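Local structure of heme utilization carrier protein (Escherichia coli O157:H7, 6U9J) at residues D42-V47 with G82-R87. The protein probably binds and carries heme in the cytosol during heme utilisation, and may take part in anaerobic heme degradation. Residues are numbered along the deposited sequence; the frame is centred on the assembly and turned at random.
Sequences DKFDTV and GYFNLR
Asp45 and Phe84 bring the two backbones closest, yet their CA atoms are still 9.6 Å apart, so the first turn of helix 44-51 meets strand 83-86 through side chains alone. Phe44 and Phe84 both point across the gap and form a T-shaped pair: the ring centroids lie 5.0 Å apart and the planes stand at 81°. Phe44 supplies the edge. Its CE1 comes over one face of Phe84, off-centre toward the rim, and reaches CD2 of Phe84 at 3.5 Å; Phe44 CZ follows at 3.7 Å from the same CD2. The CB atoms of both residues already face the other segment, and with CG anti to the backbone N in each (chi1 -179° in Phe44, -175° in Phe84) the rings are carried on until they meet between helix and strand. Asp45 adds a looser contact, its OD1 lying 4.2 Å from CE1 of Phe84 and oblique to that ring. The main polar partner of this oxygen is His79 NE2, to which it is hydrogen-bonded. Since His79 belongs to strand 77-80, this bond ties the helix to the strand next to 83-86, and the His79 ring also meets that of Phe84. Trp48 packs against both phenylalanines, edge-to-face with Phe84, and Ala98 touches both as well. The buried Phe44-Phe84 pair, extended by Trp48 into an aromatic cluster, is thus an edge-to-face contact in a helix-on-sheet interface, joining helix 44-51 to the antiparallel sheet of strands 77-80, 83-86 and 92-96 in the ChuX/HutX fold.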
ATOM      1  N   ASP A  42       3.668 -21.638  -0.413  1.00 23.14           N
ATOM      2  CA  ASP A  42       4.997 -22.013   0.066  1.00 27.58           C
ATOM      3  C   ASP A  42       6.102 -21.711  -0.940  1.00 27.23           C
ATOM      4  O   ASP A  42       7.283 -21.858  -0.607  1.00 25.55           O
ATOM      5  CB  ASP A  42       5.039 -23.498   0.432  1.00 31.70           C
ATOM      6  CG  ASP A  42       4.852 -24.405  -0.770  1.00 35.53           C
ATOM      7  OD1 ASP A  42       4.009 -24.098  -1.632  1.00 45.02           O
ATOM      8  OD2 ASP A  42       5.564 -25.429  -0.860  1.00 50.60           O
ATOM      9  N   LYS A  43       5.764 -21.306  -2.160  1.00 20.84           N
ATOM     10  CA  LYS A  43       6.758 -20.845  -3.115  0.63 21.52           C
ATOM     11  C   LYS A  43       7.092 -19.371  -2.934  1.00 18.87           C
ATOM     12  O   LYS A  43       7.829 -18.817  -3.750  1.00 19.29           O
ATOM     13  CB  LYS A  43       6.273 -21.086  -4.548  0.63 22.34           C
ATOM     14  CG  LYS A  43       6.073 -22.547  -4.887  0.63 25.69           C
ATOM     15  CD  LYS A  43       7.378 -23.316  -4.774  0.63 27.90           C
ATOM     16  CE  LYS A  43       7.365 -24.539  -5.690  0.63 38.33           C
ATOM     17  NZ  LYS A  43       8.406 -25.532  -5.312  0.63 41.55           N
ATOM     18  N   PHE A  44       6.582 -18.739  -1.872  1.00 16.75           N
ATOM     19  CA  PHE A  44       6.809 -17.313  -1.666  1.00 17.74           C
ATOM     20  C   PHE A  44       8.286 -16.941  -1.734  1.00 18.71           C
ATOM     21  O   PHE A  44       8.669 -16.007  -2.449  1.00 18.90           O
ATOM     22  CB  PHE A  44       6.209 -16.881  -0.324  1.00 19.80           C
ATOM     23  CG  PHE A  44       6.378 -15.414  -0.035  1.00 18.23           C
ATOM     24  CD1 PHE A  44       7.503 -14.947   0.638  1.00 18.41           C
ATOM     25  CD2 PHE A  44       5.414 -14.507  -0.440  1.00 18.76           C
ATOM     26  CE1 PHE A  44       7.665 -13.600   0.879  1.00 17.61           C
ATOM     27  CE2 PHE A  44       5.572 -13.156  -0.190  1.00 21.51           C
ATOM     28  CZ  PHE A  44       6.695 -12.710   0.471  1.00 20.54           C
ATOM     29  N   ASP A  45       9.133 -17.608  -0.937  1.00 17.42           N
ATOM     30  CA  ASP A  45      10.536 -17.219  -0.923  1.00 19.79           C
ATOM     31  C   ASP A  45      11.174 -17.373  -2.296  1.00 17.79           C
ATOM     32  O   ASP A  45      11.958 -16.518  -2.720  1.00 19.36           O
ATOM     33  CB  ASP A  45      11.313 -18.049   0.105  1.00 18.50           C
ATOM     34  CG  ASP A  45      11.040 -17.633   1.532  1.00 27.95           C
ATOM     35  OD1 ASP A  45      10.677 -16.466   1.776  1.00 23.35           O
ATOM     36  OD2 ASP A  45      11.227 -18.485   2.426  1.00 30.09           O
ATOM     37  N   THR A  46      10.880 -18.477  -2.991  1.00 20.35           N
ATOM     38  CA  THR A  46      11.443 -18.686  -4.323  1.00 20.23           C
ATOM     39  C   THR A  46      11.035 -17.564  -5.275  1.00 17.32           C
ATOM     40  O   THR A  46      11.873 -17.020  -6.004  1.00 20.03           O
ATOM     41  CB  THR A  46      10.994 -20.046  -4.867  1.00 25.10           C
ATOM     42  OG1 THR A  46      11.558 -21.091  -4.063  1.00 30.36           O
ATOM     43  CG2 THR A  46      11.433 -20.233  -6.309  1.00 27.08           C
ATOM     44  N   VAL A  47       9.758 -17.186  -5.253  1.00 20.32           N
ATOM     45  CA  VAL A  47       9.272 -16.139  -6.150  1.00 17.15           C
ATOM     46  C   VAL A  47       9.857 -14.793  -5.749  1.00 19.76           C
ATOM     47  O   VAL A  47      10.404 -14.055  -6.580  1.00 19.24           O
ATOM     48  CB  VAL A  47       7.734 -16.098  -6.144  1.00 20.11           C
ATOM     49  CG1 VAL A  47       7.223 -14.860  -6.889  1.00 17.30           C
ATOM     50  CG2 VAL A  47       7.161 -17.392  -6.738  1.00 20.23           C
ATOM     51  N   GLY A  82       6.388 -14.603  12.041  1.00 25.12           N
ATOM     52  CA  GLY A  82       5.258 -14.636  11.141  1.00 28.09           C
ATOM     53  C   GLY A  82       5.218 -13.535  10.103  1.00 26.43           C
ATOM     54  O   GLY A  82       4.408 -13.619   9.170  1.00 34.88           O
ATOM     55  N   TYR A  83       6.048 -12.507  10.228  1.00 23.06           N
ATOM     56  CA  TYR A  83       6.122 -11.457   9.218  1.00 23.00           C
ATOM     57  C   TYR A  83       7.293 -11.707   8.283  1.00 22.87           C
ATOM     58  O   TYR A  83       8.346 -12.207   8.688  1.00 23.58           O
ATOM     59  CB  TYR A  83       6.306 -10.082   9.869  1.00 28.02           C
ATOM     60  CG  TYR A  83       5.060  -9.463  10.454  1.00 34.14           C
ATOM     61  CD1 TYR A  83       4.020  -9.039   9.641  1.00 39.81           C
ATOM     62  CD2 TYR A  83       4.934  -9.291  11.824  1.00 37.10           C
ATOM     63  CE1 TYR A  83       2.883  -8.461  10.183  1.00 43.35           C
ATOM     64  CE2 TYR A  83       3.805  -8.719  12.374  1.00 42.33           C
ATOM     65  CZ  TYR A  83       2.783  -8.307  11.548  1.00 44.51           C
ATOM     66  OH  TYR A  83       1.655  -7.737  12.093  1.00 52.49           O
ATOM     67  N   PHE A  84       7.117 -11.322   7.024  1.00 18.59           N
ATOM     68  CA  PHE A  84       8.233 -11.152   6.110  1.00 16.78           C
ATOM     69  C   PHE A  84       8.582  -9.666   6.088  1.00 23.50           C
ATOM     70  O   PHE A  84       7.783  -8.837   5.635  1.00 19.94           O
ATOM     71  CB  PHE A  84       7.874 -11.678   4.725  1.00 18.68           C
ATOM     72  CG  PHE A  84       9.005 -11.658   3.762  1.00 19.24           C
ATOM     73  CD1 PHE A  84      10.107 -12.477   3.930  1.00 21.93           C
ATOM     74  CD2 PHE A  84       8.953 -10.830   2.639  1.00 20.87           C
ATOM     75  CE1 PHE A  84      11.150 -12.461   3.015  1.00 21.56           C
ATOM     76  CE2 PHE A  84       9.990 -10.813   1.724  1.00 19.49           C
ATOM     77  CZ  PHE A  84      11.081 -11.627   1.893  1.00 19.93           C
ATOM     78  N   ASN A  85       9.754  -9.327   6.603  1.00 21.76           N
ATOM     79  CA  ASN A  85      10.127  -7.948   6.870  1.00 17.82           C
ATOM     80  C   ASN A  85      11.077  -7.474   5.789  1.00 20.94           C
ATOM     81  O   ASN A  85      12.142  -8.063   5.593  1.00 22.28           O
ATOM     82  CB  ASN A  85      10.772  -7.854   8.251  1.00 18.83           C
ATOM     83  CG  ASN A  85       9.869  -8.383   9.319  1.00 21.49           C
ATOM     84  OD1 ASN A  85      10.193  -9.362   9.994  1.00 37.31           O
ATOM     85  ND2 ASN A  85       8.720  -7.750   9.486  1.00 21.28           N
ATOM     86  N   LEU A  86      10.680  -6.427   5.074  1.00 22.38           N
ATOM     87  CA  LEU A  86      11.477  -5.946   3.963  1.00 20.32           C
ATOM     88  C   LEU A  86      12.654  -5.128   4.464  1.00 23.72           C
ATOM     89  O   LEU A  86      12.533  -4.363   5.428  1.00 28.03           O
ATOM     90  CB  LEU A  86      10.616  -5.102   3.021  1.00 21.98           C
ATOM     91  CG  LEU A  86       9.428  -5.844   2.409  1.00 22.69           C
ATOM     92  CD1 LEU A  86       8.707  -4.971   1.351  1.00 22.16           C
ATOM     93  CD2 LEU A  86       9.868  -7.163   1.810  1.00 23.95           C
ATOM     94  N   ARG A  87      13.805  -5.300   3.808  1.00 27.11           N
ATOM     95  CA  ARG A  87      14.959  -4.427   4.023  1.00 25.15           C
ATOM     96  C   ARG A  87      14.898  -3.334   2.969  1.00 37.41           C
ATOM     97  O   ARG A  87      15.555  -3.368   1.933  1.00 44.10           O
ATOM     98  CB  ARG A  87      16.274  -5.196   3.933  1.00 29.32           C
ATOM     99  CG  ARG A  87      16.349  -6.514   4.672  1.00 31.84           C
ATOM    100  CD  ARG A  87      17.765  -7.076   4.513  1.00 35.53           C
ATOM    101  NE  ARG A  87      17.982  -8.292   5.289  1.00 38.66           N
ATOM    102  CZ  ARG A  87      17.722  -9.511   4.833  1.00 36.85           C
ATOM    103  NH1 ARG A  87      17.942 -10.570   5.600  1.00 38.99           N
ATOM    104  NH2 ARG A  87      17.223  -9.667   3.610  1.00 33.62           N
TER